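Side-chain contacts in monosaccharide-transporting ATPase (Actinobacillus succinogenes, PDB 5DTE), which probably serves as the periplasmic sugar-binding component of an ABC transporter and binds beta-D-allopyranose: residues L32-S37 and D114-L119; E71-L76 and T91-I96; Q46-T51 and K274-A279. All coordinates share one frame; numbering follows the deposited sequence.

Contact 1: residues L32-S37 and D114-L119; sequences LMKTLS and DLDVRL. With ALL (beta-D-allopyranose), chain E.
Lys34 and Asp116 meet around one hydroxyl of the bound sugar. Lys34 NZ donates to O1 of the allopyranose at 3.1 Å, and the same O1 donates to Asp116 OD2 at 2.8 Å. The two charged ends also pair directly, with Lys34 NZ 3.5 Å from Asp116 OD2 in a long salt bridge, so ammonium, carboxylate oxygen and sugar hydroxyl form a closed triangle. The second carboxylate oxygen is used as well: Asp116 OD1 accepts from O2 of the sugar at 3.1 Å. Both oxygens of Asp116 thus grip neighbouring hydroxyls, which should fix the rotation of the carboxylate. The lysine's charge would probably favour the ionised form of the aspartate.

The two side chains run roughly at right angles. Lys34 starts with CG between its backbone N and carbonyl carbon (chi1 60°), then stays extended and carries NZ out to the sugar. Val117 adds an apolar wall, its CG2 against the ammonium group and 3.8 Å from O1 of the sugar.

Behind this shell the backbone sets the positions. Asp116 has positive phi, and a weak bond from Val117 N to Leu115 O closes a classic gamma turn about it. Asp116 O accepts hydrogen bonds from Tyr133 OH and Asn170 ND2. Farther along, Asp114 OD2 takes Leu119 N at 3.3 Å, on its syn side but 34° out of the carboxylate plane, tying the loop back to the strand it leaves. On the lysine side, Thr35 OG1 accepts from Ser37 N in an ST turn.

Glu67, Arg174 and Asp250 also hydrogen-bond the sugar. Loops leaving the C-terminal ends of parallel strands and converging on a buried sugar are the hallmark of the binding cleft in type I periplasmic binding proteins.

Contact 2: residues E71-L76 and T91-I96; sequences EQLVGL and TPNDSI
The carboxamide of Asn93 turns one flat face to Leu73, whose methyl CD2 sits over it, 3.5 Å from Asn93 ND2. Leu73 CB approaches the same nitrogen, Asn93 ND2, at 3.6 Å but from a lower angle, nearer the ND2 edge of the group. The leucine therefore covers the nitrogen end twice, once from above and once from the rim. At the oxygen end of that face lies the aliphatic start of Lys34, and Phe98 is a further neighbour of the amide.

Helix 70-82 is the helix of a beta-alpha-beta crossover that links strands 58-63 and 87-90 of the parallel, Rossmann-like sheet, passing over strand 28-33. The contact joins the first turns of that helix to the loop that leaves strand 87-90. Leu73 is the residue that does the work. With CG anti to the backbone N (chi1 -169°), it sends CD2 into the bend of the loop, where Leu73 CD2 also touches Thr91 O at 3.6 Å. The meeting is one of van der Waals packing, an apolar methyl laid against an amide and a peptide oxygen. Leu73 also packs on Leu32 of strand 28-33, so one side chain bridges sheet and loop.

Second-shell bonds hold the loop in shape. Thr91 OG1 is hydrogen-bonded to Lys34 N, and a weak hydrogen bond links Asn93 O with Thr70 OG1 beside the helix start. Past the contact, Asp94 folds the chain into an Asx turn: its OD2, through the anti lone pair, takes Ile96 N at 3.1 Å with an N-H...O angle of 162°, and accepts from Ala97 N too.

Contact 3: residues Q46-T51 and K274-A279; sequences QGAEET and KQVAIA
Val276 meets Ala48 with both of its methyls, and its first torsion explains how. At chi1 64° CG1 lies between the backbone N and carbonyl carbon while CG2 is anti to the N, and the fork opens onto the facing helix. CG2 reaches the Ala48 methyl, with Val276 CG2 3.7 Å from Ala48 CB. CG1 goes to the backbone instead: Val276 CG1 is 4.0 Å from Ala48 N and 4.4 Å from Gly47 C. About one turn farther along its helix, Thr51 has OG1 anti to its carbonyl carbon (chi1 -75°), which lays the hydroxyl oxygen against the methyl of Ala277, Thr51 OG1 to Ala277 CB being 3.7 Å. This second meeting is van der Waals only.

The residues that meet are small: glycine, alanine, threonine and valine. The axes of the two short segments approach to 8.5 Å and cross at -43°, running broadly the same way. Helices 39-54 and 272-287 lie side by side on one face of the six-stranded parallel sheet of the sugar-binding fold. The first follows strand 28-33; the second belongs to the part of the chain that returns to this domain after building the other one, and leads on to the edge strand 295-297. Below the valine lies the sheet: Leu115 of strand 112-115 touches Val276 CG2, so that one methyl is shared between the helix pair and the strand beneath.

At the outer rim the polar residues take over. Lys273 NZ is hydrogen-bonded to Gln46 OE1 and forms a long, weak ion pair with Glu50. On the buried side, Gln275 NE2 donates to the carbonyl oxygen of Gln270, itself part of the sugar pocket.

Overall arrangement
From the N terminus, strand 28-33 opens contact 1 and helix 39-54 opens contact 3. Contact 2 then closes a short loop of 14 residues, joining helix 70-82 to the loop after strand 87-90. Segment 114-119 closes contact 1 around it, bringing the loops after strands 28-33 and 112-115 together at the sugar. Contact 3 crosses contact 1 and encloses contact 2: 274-279 arrives only after the chain has made the second domain, and joins helix 272-287 to helix 39-54. Contacts 1 and 2 touch through a probable hydrogen bond between Leu32 O and Thr91 N, contacts 1 and 3 through Leu115 and Val276. Contacts 2 and 3, about 20 Å apart between centres, do not touch.

Contact 1: residues L32-S37 and D114-L119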
ATOM      1  N   LEU A  32      10.369 -11.358  -1.193  1.00 18.30           N
ATOM      2  CA  LEU A  32       9.250 -12.201  -1.591  1.00 27.28           C
ATOM      3  C   LEU A  32       7.965 -11.406  -1.636  1.00 33.20           C
ATOM      4  O   LEU A  32       7.459 -10.955  -0.610  1.00 46.19           O
ATOM      5  CB  LEU A  32       9.116 -13.387  -0.642  1.00 29.62           C
ATOM      6  CG  LEU A  32      10.365 -14.267  -0.683  1.00 27.80           C
ATOM      7  CD1 LEU A  32      10.261 -15.400   0.308  1.00 35.79           C
ATOM      8  CD2 LEU A  32      10.583 -14.799  -2.085  1.00 17.28           C
ATOM      9  N   MET A  33       7.431 -11.239  -2.838  1.00 23.94           N
ATOM     10  CA  MET A  33       6.390 -10.245  -3.061  1.00 15.70           C
ATOM     11  C   MET A  33       5.051 -10.851  -3.458  1.00 16.71           C
ATOM     12  O   MET A  33       4.993 -11.847  -4.169  1.00 19.27           O
ATOM     13  CB  MET A  33       6.870  -9.249  -4.120  1.00  7.57           C
ATOM     14  CG  MET A  33       8.151  -8.565  -3.714  1.00  7.20           C
ATOM     15  SD  MET A  33       8.844  -7.496  -4.959  1.00 34.99           S
ATOM     16  CE  MET A  33       7.629  -6.190  -4.979  1.00 27.18           C
ATOM     17  N   LYS A  34       3.972 -10.233  -2.993  1.00 21.75           N
ATOM     18  CA  LYS A  34       2.635 -10.742  -3.251  1.00 24.41           C
ATOM     19  C   LYS A  34       2.214 -10.525  -4.705  1.00 36.54           C
ATOM     20  O   LYS A  34       1.360 -11.251  -5.229  1.00 44.74           O
ATOM     21  CB  LYS A  34       1.627 -10.098  -2.287  1.00 22.08           C
ATOM     22  CG  LYS A  34       1.491  -8.592  -2.340  1.00 17.23           C
ATOM     23  CD  LYS A  34       0.803  -8.074  -1.074  1.00 10.82           C
ATOM     24  CE  LYS A  34       0.088  -6.749  -1.321  1.00 15.25           C
ATOM     25  NZ  LYS A  34      -0.636  -6.242  -0.118  1.00 17.64           N
ATOM     26  N   THR A  35       2.834  -9.549  -5.363  1.00 35.18           N
ATOM     27  CA  THR A  35       2.553  -9.291  -6.772  1.00 41.23           C
ATOM     28  C   THR A  35       3.599  -8.359  -7.396  1.00 31.49           C
ATOM     29  O   THR A  35       4.381  -7.724  -6.698  1.00 22.15           O
ATOM     30  CB  THR A  35       1.129  -8.678  -6.968  1.00 36.21           C
ATOM     31  OG1 THR A  35       0.763  -8.717  -8.353  1.00 43.12           O
ATOM     32  CG2 THR A  35       1.059  -7.239  -6.445  1.00 22.54           C
ATOM     33  N   LEU A  36       3.609  -8.316  -8.721  1.00 33.23           N
ATOM     34  CA  LEU A  36       4.394  -7.350  -9.473  1.00 38.12           C
ATOM     35  C   LEU A  36       3.518  -6.723 -10.559  1.00 42.25           C
ATOM     36  O   LEU A  36       3.968  -5.837 -11.295  1.00 32.29           O
ATOM     37  CB  LEU A  36       5.623  -8.003 -10.103  1.00 34.87           C
ATOM     38  CG  LEU A  36       6.947  -8.036  -9.346  1.00 26.76           C
ATOM     39  CD1 LEU A  36       7.999  -8.650 -10.247  1.00 13.38           C
ATOM     40  CD2 LEU A  36       7.382  -6.647  -8.878  1.00 23.60           C
ATOM     41  N   SER A  37       2.275  -7.212 -10.650  1.00 41.79           N
ATOM     42  CA  SER A  37       1.257  -6.694 -11.568  1.00 27.81           C
ATOM     43  C   SER A  37       0.956  -5.223 -11.312  1.00 29.05           C
ATOM     44  O   SER A  37       0.630  -4.483 -12.237  1.00 41.56           O
ATOM     45  CB  SER A  37      -0.036  -7.509 -11.450  1.00 33.04           C
ATOM     46  OG  SER A  37       0.177  -8.876 -11.761  1.00 43.69           O
ATOM     47  N   ASP A 114       9.180  -7.989   7.992  1.00 21.44           N
ATOM     48  CA  ASP A 114       7.815  -7.925   7.513  1.00 26.82           C
ATOM     49  C   ASP A 114       7.574  -6.551   6.843  1.00 36.15           C
ATOM     50  O   ASP A 114       7.451  -5.528   7.519  1.00 39.30           O
ATOM     51  CB  ASP A 114       6.865  -8.197   8.687  1.00 28.45           C
ATOM     52  CG  ASP A 114       5.444  -7.750   8.422  1.00 36.54           C
ATOM     53  OD1 ASP A 114       4.993  -7.877   7.268  1.00 39.14           O
ATOM     54  OD2 ASP A 114       4.780  -7.267   9.373  1.00 33.62           O
ATOM     55  N   LEU A 115       7.530  -6.540   5.510  1.00 34.20           N
ATOM     56  CA  LEU A 115       7.340  -5.304   4.735  1.00 31.30           C
ATOM     57  C   LEU A 115       5.881  -5.108   4.317  1.00 15.27           C
ATOM     58  O   LEU A 115       5.167  -6.083   4.122  1.00 17.10           O
ATOM     59  CB  LEU A 115       8.245  -5.314   3.490  1.00 34.15           C
ATOM     60  CG  LEU A 115       8.237  -4.164   2.471  1.00 21.26           C
ATOM     61  CD1 LEU A 115       8.760  -2.877   3.092  1.00 15.73           C
ATOM     62  CD2 LEU A 115       9.078  -4.516   1.248  1.00 13.20           C
ATOM     63  N   ASP A 116       5.459  -3.846   4.212  1.00 16.38           N
ATOM     64  CA  ASP A 116       4.139  -3.411   3.690  1.00 22.51           C
ATOM     65  C   ASP A 116       2.902  -3.778   4.524  1.00 20.17           C
ATOM     66  O   ASP A 116       2.302  -2.913   5.171  1.00 20.94           O
ATOM     67  CB  ASP A 116       3.913  -3.938   2.261  1.00 19.51           C
ATOM     68  CG  ASP A 116       2.662  -3.343   1.603  1.00 18.32           C
ATOM     69  OD1 ASP A 116       2.414  -2.122   1.763  1.00 13.78           O
ATOM     70  OD2 ASP A 116       1.925  -4.097   0.927  1.00 17.70           O
ATOM     71  N   VAL A 117       2.498  -5.044   4.457  1.00 17.86           N
ATOM     72  CA  VAL A 117       1.317  -5.526   5.161  1.00 14.30           C
ATOM     73  C   VAL A 117       1.720  -6.041   6.543  1.00 14.37           C
ATOM     74  O   VAL A 117       2.620  -6.863   6.665  1.00 14.33           O
ATOM     75  CB  VAL A 117       0.603  -6.622   4.344  1.00 14.40           C
ATOM     76  CG1 VAL A 117      -0.476  -7.309   5.170  1.00 18.14           C
ATOM     77  CG2 VAL A 117       0.022  -6.031   3.040  1.00 14.35           C
ATOM     78  N   ARG A 118       1.075  -5.528   7.588  1.00 25.88           N
ATOM     79  CA  ARG A 118       1.520  -5.814   8.952  1.00 20.82           C
ATOM     80  C   ARG A 118       0.826  -7.029   9.544  1.00 28.22           C
ATOM     81  O   ARG A 118      -0.418  -7.130   9.513  1.00 27.02           O
ATOM     82  CB  ARG A 118       1.298  -4.605   9.857  1.00 20.08           C
ATOM     83  CG  ARG A 118       1.968  -4.728  11.222  1.00 32.32           C
ATOM     84  CD  ARG A 118       1.774  -3.458  12.067  1.00 54.03           C
ATOM     85  NE  ARG A 118       1.783  -3.736  13.504  1.00 64.99           N
ATOM     86  CZ  ARG A 118       2.886  -3.921  14.226  1.00 69.14           C
ATOM     87  NH1 ARG A 118       2.796  -4.182  15.526  1.00 67.07           N
ATOM     88  NH2 ARG A 118       4.080  -3.854  13.652  1.00 67.02           N
ATOM     89  N   LEU A 119       1.644  -7.944  10.077  1.00 29.75           N
ATOM     90  CA  LEU A 119       1.156  -9.152  10.753  1.00 31.31           C
ATOM     91  C   LEU A 119       0.317  -8.807  12.005  1.00 36.92           C
ATOM     92  O   LEU A 119       0.568  -7.809  12.680  1.00 28.96           O
ATOM     93  CB  LEU A 119       2.322 -10.074  11.144  1.00 22.15           C
ATOM     94  CG  LEU A 119       3.320 -10.659  10.127  1.00 21.48           C
ATOM     95  CD1 LEU A 119       4.241 -11.660  10.810  1.00 14.79           C
ATOM     96  CD2 LEU A 119       2.651 -11.304   8.932  1.00 21.74           C
TER
HETATM   97  C1  ALL E 401      -1.041  -2.379  -0.507  1.00 29.89           C
HETATM   98  C2  ALL E 401       0.128  -1.447  -0.765  1.00 25.89           C
HETATM   99  C3  ALL E 401      -0.037  -0.665  -2.014  1.00 26.39           C
HETATM  100  C4  ALL E 401      -0.465  -1.513  -3.171  1.00 25.12           C
HETATM  101  C5  ALL E 401      -1.748  -2.227  -2.784  1.00 12.81           C
HETATM  102  C6  ALL E 401      -2.398  -2.958  -3.914  1.00  6.27           C
HETATM  103  O1  ALL E 401      -0.766  -3.255   0.516  1.00 45.94           O
HETATM  104  O2  ALL E 401       0.197  -0.519   0.340  1.00 25.04           O
HETATM  105  O3  ALL E 401      -1.070   0.347  -1.800  1.00 13.47           O
HETATM  106  O4  ALL E 401      -0.673  -0.695  -4.332  1.00 29.68           O
HETATM  107  O5  ALL E 401      -1.409  -3.165  -1.722  1.00 13.34           O
HETATM  108  O6  ALL E 401      -1.638  -4.107  -4.224  1.00  7.11           O

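Contact 2: residues E71-L76 and T91-I96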
ATOM      1  N   GLU A  71      -1.189 -19.130   0.493  1.00 23.96           N
ATOM      2  CA  GLU A  71      -0.456 -20.385   0.688  1.00 26.67           C
ATOM      3  C   GLU A  71       0.836 -20.410  -0.079  1.00 22.18           C
ATOM      4  O   GLU A  71       1.884 -20.759   0.464  1.00 22.44           O
ATOM      5  CB  GLU A  71      -1.305 -21.591   0.264  1.00 32.75           C
ATOM      6  CG  GLU A  71      -2.376 -21.998   1.265  1.00 40.93           C
ATOM      7  CD  GLU A  71      -3.574 -21.047   1.301  1.00 43.53           C
ATOM      8  OE1 GLU A  71      -3.627 -20.106   0.477  1.00 48.72           O
ATOM      9  OE2 GLU A  71      -4.472 -21.255   2.152  1.00 41.76           O
ATOM     10  N   GLN A  72       0.743 -20.044  -1.351  1.00 21.44           N
ATOM     11  CA  GLN A  72       1.880 -20.068  -2.262  1.00 23.11           C
ATOM     12  C   GLN A  72       3.015 -19.153  -1.807  1.00 21.12           C
ATOM     13  O   GLN A  72       4.192 -19.472  -2.005  1.00 16.50           O
ATOM     14  CB  GLN A  72       1.423 -19.673  -3.663  1.00 29.08           C
ATOM     15  CG  GLN A  72       2.543 -19.426  -4.643  1.00 36.21           C
ATOM     16  CD  GLN A  72       2.014 -18.906  -5.945  1.00 43.47           C
ATOM     17  OE1 GLN A  72       2.776 -18.518  -6.835  1.00 47.02           O
ATOM     18  NE2 GLN A  72       0.686 -18.882  -6.067  1.00 39.25           N
ATOM     19  N   LEU A  73       2.659 -18.025  -1.193  1.00 16.87           N
ATOM     20  CA  LEU A  73       3.657 -17.079  -0.704  1.00 15.19           C
ATOM     21  C   LEU A  73       4.410 -17.626   0.503  1.00 23.16           C
ATOM     22  O   LEU A  73       5.635 -17.486   0.597  1.00 26.49           O
ATOM     23  CB  LEU A  73       3.016 -15.744  -0.351  1.00  7.71           C
ATOM     24  CG  LEU A  73       4.070 -14.655  -0.085  1.00 22.38           C
ATOM     25  CD1 LEU A  73       5.240 -14.733  -1.085  1.00 20.45           C
ATOM     26  CD2 LEU A  73       3.448 -13.264  -0.095  1.00 20.14           C
ATOM     27  N   VAL A  74       3.665 -18.224   1.430  1.00 16.42           N
ATOM     28  CA  VAL A  74       4.246 -18.964   2.536  1.00 12.68           C
ATOM     29  C   VAL A  74       5.132 -20.050   1.962  1.00 16.91           C
ATOM     30  O   VAL A  74       6.234 -20.289   2.437  1.00 23.70           O
ATOM     31  CB  VAL A  74       3.180 -19.616   3.421  1.00 12.51           C
ATOM     32  CG1 VAL A  74       3.843 -20.417   4.527  1.00 11.55           C
ATOM     33  CG2 VAL A  74       2.219 -18.575   3.981  1.00 10.86           C
ATOM     34  N   GLY A  75       4.629 -20.706   0.925  1.00 21.33           N
ATOM     35  CA  GLY A  75       5.420 -21.668   0.190  1.00 25.57           C
ATOM     36  C   GLY A  75       6.781 -21.087  -0.095  1.00 19.13           C
ATOM     37  O   GLY A  75       7.787 -21.692   0.210  1.00 22.70           O
ATOM     38  N   LEU A  76       6.798 -19.878  -0.635  1.00 26.91           N
ATOM     39  CA  LEU A  76       8.032 -19.197  -1.011  1.00 28.89           C
ATOM     40  C   LEU A  76       8.950 -18.860   0.166  1.00 30.42           C
ATOM     41  O   LEU A  76      10.178 -18.986   0.058  1.00 28.31           O
ATOM     42  CB  LEU A  76       7.695 -17.915  -1.770  1.00 24.52           C
ATOM     43  CG  LEU A  76       6.922 -18.146  -3.055  1.00 18.32           C
ATOM     44  CD1 LEU A  76       6.547 -16.807  -3.672  1.00 23.51           C
ATOM     45  CD2 LEU A  76       7.747 -19.006  -4.005  1.00  9.33           C
ATOM     46  N   THR A  91       6.562  -9.255   1.955  1.00 40.58           N
ATOM     47  CA  THR A  91       5.347  -8.448   1.987  1.00 25.14           C
ATOM     48  C   THR A  91       4.169  -9.403   2.084  1.00 34.07           C
ATOM     49  O   THR A  91       3.671  -9.873   1.060  1.00 35.73           O
ATOM     50  CB  THR A  91       5.196  -7.606   0.731  1.00 14.48           C
ATOM     51  OG1 THR A  91       4.898  -8.477  -0.369  1.00 20.56           O
ATOM     52  CG2 THR A  91       6.492  -6.868   0.431  1.00 12.66           C
ATOM     53  N   PRO A  92       3.740  -9.717   3.318  1.00 39.78           N
ATOM     54  CA  PRO A  92       2.727 -10.739   3.590  1.00 31.38           C
ATOM     55  C   PRO A  92       1.418 -10.585   2.824  1.00 29.92           C
ATOM     56  O   PRO A  92       1.182  -9.585   2.162  1.00 23.27           O
ATOM     57  CB  PRO A  92       2.490 -10.588   5.091  1.00 22.63           C
ATOM     58  CG  PRO A  92       3.802 -10.194   5.594  1.00 27.77           C
ATOM     59  CD  PRO A  92       4.341  -9.228   4.569  1.00 33.18           C
ATOM     60  N   ASN A  93       0.583 -11.608   2.969  1.00 37.53           N
ATOM     61  CA  ASN A  93      -0.555 -11.898   2.121  1.00 27.19           C
ATOM     62  C   ASN A  93      -1.760 -12.140   2.998  1.00 22.42           C
ATOM     63  O   ASN A  93      -2.849 -12.475   2.531  1.00 28.29           O
ATOM     64  CB  ASN A  93      -0.270 -13.142   1.281  1.00 32.28           C
ATOM     65  CG  ASN A  93      -0.399 -12.888  -0.185  1.00 42.08           C
ATOM     66  OD1 ASN A  93      -0.936 -11.858  -0.591  1.00 53.48           O
ATOM     67  ND2 ASN A  93       0.079 -13.827  -1.001  1.00 34.76           N
ATOM     68  N   ASP A  94      -1.534 -11.970   4.289  1.00 18.05           N
ATOM     69  CA  ASP A  94      -2.462 -12.409   5.304  1.00 28.91           C
ATOM     70  C   ASP A  94      -1.812 -12.090   6.645  1.00 36.86           C
ATOM     71  O   ASP A  94      -0.664 -12.459   6.877  1.00 47.88           O
ATOM     72  CB  ASP A  94      -2.740 -13.904   5.142  1.00 24.60           C
ATOM     73  CG  ASP A  94      -3.930 -14.360   5.926  1.00 35.15           C
ATOM     74  OD1 ASP A  94      -4.834 -14.951   5.296  1.00 47.05           O
ATOM     75  OD2 ASP A  94      -3.954 -14.152   7.160  1.00 31.22           O
ATOM     76  N   SER A  95      -2.514 -11.392   7.526  1.00 27.72           N
ATOM     77  CA  SER A  95      -1.853 -10.886   8.727  1.00 31.12           C
ATOM     78  C   SER A  95      -1.481 -12.019   9.683  1.00 35.62           C
ATOM     79  O   SER A  95      -0.590 -11.880  10.536  1.00 28.11           O
ATOM     80  CB  SER A  95      -2.743  -9.854   9.433  1.00 37.21           C
ATOM     81  OG  SER A  95      -4.080 -10.315   9.551  1.00 42.00           O
ATOM     82  N   ILE A  96      -2.145 -13.156   9.510  1.00 34.67           N
ATOM     83  CA  ILE A  96      -2.046 -14.242  10.469  1.00 29.62           C
ATOM     84  C   ILE A  96      -1.369 -15.490   9.906  1.00 32.74           C
ATOM     85  O   ILE A  96      -0.562 -16.126  10.583  1.00 15.68           O
ATOM     86  CB  ILE A  96      -3.439 -14.580  10.987  1.00 27.60           C
ATOM     87  CG1 ILE A  96      -3.978 -13.363  11.735  1.00 24.21           C
ATOM     88  CG2 ILE A  96      -3.415 -15.836  11.854  1.00 30.37           C
ATOM     89  CD1 ILE A  96      -5.226 -13.611  12.517  1.00 38.53           C
TER

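Contact 3: residues Q46-T51 and K274-A279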
ATOM      1  N   GLN A  46      12.254  -2.106  -8.135  1.00 12.83           N
ATOM      2  CA  GLN A  46      13.339  -1.391  -8.794  1.00 18.30           C
ATOM      3  C   GLN A  46      14.229  -0.668  -7.794  1.00 23.53           C
ATOM      4  O   GLN A  46      15.446  -0.737  -7.893  1.00 20.39           O
ATOM      5  CB  GLN A  46      12.791  -0.394  -9.797  1.00 21.11           C
ATOM      6  CG  GLN A  46      13.871   0.389 -10.506  1.00 30.43           C
ATOM      7  CD  GLN A  46      13.298   1.346 -11.533  1.00 45.81           C
ATOM      8  OE1 GLN A  46      12.408   2.147 -11.225  1.00 53.79           O
ATOM      9  NE2 GLN A  46      13.789   1.256 -12.768  1.00 41.52           N
ATOM     10  N   GLY A  47      13.619   0.035  -6.843  1.00 24.63           N
ATOM     11  CA  GLY A  47      14.356   0.637  -5.748  1.00 19.84           C
ATOM     12  C   GLY A  47      15.097  -0.395  -4.919  1.00 20.61           C
ATOM     13  O   GLY A  47      16.168  -0.121  -4.382  1.00 34.29           O
ATOM     14  N   ALA A  48      14.524  -1.587  -4.815  1.00 12.40           N
ATOM     15  CA  ALA A  48      15.150  -2.686  -4.078  1.00 18.10           C
ATOM     16  C   ALA A  48      16.452  -3.101  -4.724  1.00 24.13           C
ATOM     17  O   ALA A  48      17.409  -3.445  -4.039  1.00 34.31           O
ATOM     18  CB  ALA A  48      14.202  -3.897  -3.984  1.00 15.46           C
ATOM     19  N   GLU A  49      16.478  -3.087  -6.052  1.00 24.61           N
ATOM     20  CA  GLU A  49      17.638  -3.556  -6.793  1.00 25.71           C
ATOM     21  C   GLU A  49      18.742  -2.494  -6.850  1.00 29.73           C
ATOM     22  O   GLU A  49      19.931  -2.820  -6.877  1.00 37.22           O
ATOM     23  CB  GLU A  49      17.213  -3.998  -8.187  1.00  7.82           C
ATOM     24  CG  GLU A  49      16.413  -5.283  -8.146  1.00 32.02           C
ATOM     25  CD  GLU A  49      15.950  -5.741  -9.516  1.00 53.97           C
ATOM     26  OE1 GLU A  49      16.230  -5.043 -10.520  1.00 62.64           O
ATOM     27  OE2 GLU A  49      15.295  -6.804  -9.585  1.00 61.25           O
ATOM     28  N   GLU A  50      18.343  -1.228  -6.836  1.00 22.33           N
ATOM     29  CA  GLU A  50      19.282  -0.131  -6.680  1.00 19.29           C
ATOM     30  C   GLU A  50      19.982  -0.150  -5.318  1.00 26.39           C
ATOM     31  O   GLU A  50      21.177   0.107  -5.230  1.00 36.03           O
ATOM     32  CB  GLU A  50      18.564   1.190  -6.874  1.00 14.43           C
ATOM     33  CG  GLU A  50      18.000   1.378  -8.257  1.00 15.93           C
ATOM     34  CD  GLU A  50      16.951   2.482  -8.299  1.00 37.75           C
ATOM     35  OE1 GLU A  50      16.606   3.024  -7.224  1.00 36.16           O
ATOM     36  OE2 GLU A  50      16.452   2.792  -9.405  1.00 53.50           O
ATOM     37  N   THR A  51      19.237  -0.438  -4.259  1.00 27.63           N
ATOM     38  CA  THR A  51      19.824  -0.550  -2.922  1.00 25.32           C
ATOM     39  C   THR A  51      20.705  -1.803  -2.830  1.00 16.04           C
ATOM     40  O   THR A  51      21.728  -1.815  -2.148  1.00 12.42           O
ATOM     41  CB  THR A  51      18.709  -0.569  -1.823  1.00 17.20           C
ATOM     42  OG1 THR A  51      18.183   0.751  -1.645  1.00 20.62           O
ATOM     43  CG2 THR A  51      19.218  -1.085  -0.480  1.00  6.41           C
ATOM     44  N   LYS A 274      12.133   3.987  -0.339  1.00 26.50           N
ATOM     45  CA  LYS A 274      12.672   4.232   1.003  1.00 19.24           C
ATOM     46  C   LYS A 274      12.276   3.107   1.963  1.00 29.09           C
ATOM     47  O   LYS A 274      13.088   2.639   2.769  1.00 23.01           O
ATOM     48  CB  LYS A 274      12.187   5.569   1.540  1.00 14.14           C
ATOM     49  CG  LYS A 274      12.709   5.913   2.944  1.00 25.91           C
ATOM     50  CD  LYS A 274      12.235   7.319   3.390  1.00 34.34           C
ATOM     51  CE  LYS A 274      12.430   7.610   4.891  1.00 27.00           C
ATOM     52  NZ  LYS A 274      13.842   7.636   5.313  1.00 16.25           N
ATOM     53  N   GLN A 275      11.019   2.681   1.868  1.00 30.13           N
ATOM     54  CA  GLN A 275      10.541   1.536   2.629  1.00 31.33           C
ATOM     55  C   GLN A 275      11.436   0.313   2.447  1.00 35.54           C
ATOM     56  O   GLN A 275      12.083  -0.148   3.386  1.00 34.35           O
ATOM     57  CB  GLN A 275       9.124   1.174   2.213  1.00 31.18           C
ATOM     58  CG  GLN A 275       8.047   2.075   2.754  1.00 33.43           C
ATOM     59  CD  GLN A 275       6.663   1.440   2.642  1.00 32.51           C
ATOM     60  OE1 GLN A 275       6.518   0.212   2.588  1.00 22.33           O
ATOM     61  NE2 GLN A 275       5.644   2.276   2.614  1.00 36.90           N
ATOM     62  N   VAL A 276      11.467  -0.213   1.228  1.00 35.93           N
ATOM     63  CA  VAL A 276      12.223  -1.425   0.954  1.00 28.41           C
ATOM     64  C   VAL A 276      13.723  -1.184   1.143  1.00 29.21           C
ATOM     65  O   VAL A 276      14.481  -2.119   1.366  1.00 28.54           O
ATOM     66  CB  VAL A 276      11.936  -1.944  -0.460  1.00 19.88           C
ATOM     67  CG1 VAL A 276      12.409  -0.949  -1.505  1.00 23.17           C
ATOM     68  CG2 VAL A 276      12.557  -3.321  -0.668  1.00 17.89           C
ATOM     69  N   ALA A 277      14.153   0.074   1.084  1.00 28.26           N
ATOM     70  CA  ALA A 277      15.537   0.385   1.408  1.00 17.19           C
ATOM     71  C   ALA A 277      15.748   0.171   2.891  1.00 20.48           C
ATOM     72  O   ALA A 277      16.693  -0.506   3.279  1.00 34.11           O
ATOM     73  CB  ALA A 277      15.898   1.793   1.014  1.00 14.06           C
ATOM     74  N   ILE A 278      14.861   0.723   3.721  1.00 21.30           N
ATOM     75  CA  ILE A 278      14.938   0.477   5.168  1.00 18.23           C
ATOM     76  C   ILE A 278      14.810  -1.018   5.481  1.00 15.34           C
ATOM     77  O   ILE A 278      15.501  -1.521   6.357  1.00 21.70           O
ATOM     78  CB  ILE A 278      13.870   1.272   5.965  1.00 16.83           C
ATOM     79  CG1 ILE A 278      14.426   2.637   6.380  1.00 26.79           C
ATOM     80  CG2 ILE A 278      13.480   0.538   7.232  1.00 13.98           C
ATOM     81  CD1 ILE A 278      14.554   3.656   5.258  1.00 33.51           C
ATOM     82  N   ALA A 279      13.959  -1.733   4.751  1.00 14.07           N
ATOM     83  CA  ALA A 279      13.860  -3.183   4.917  1.00 23.57           C
ATOM     84  C   ALA A 279      15.222  -3.888   4.756  1.00 27.06           C
ATOM     85  O   ALA A 279      15.640  -4.674   5.614  1.00 19.99           O
ATOM     86  CB  ALA A 279      12.865  -3.740   3.942  1.00 22.86           C
TER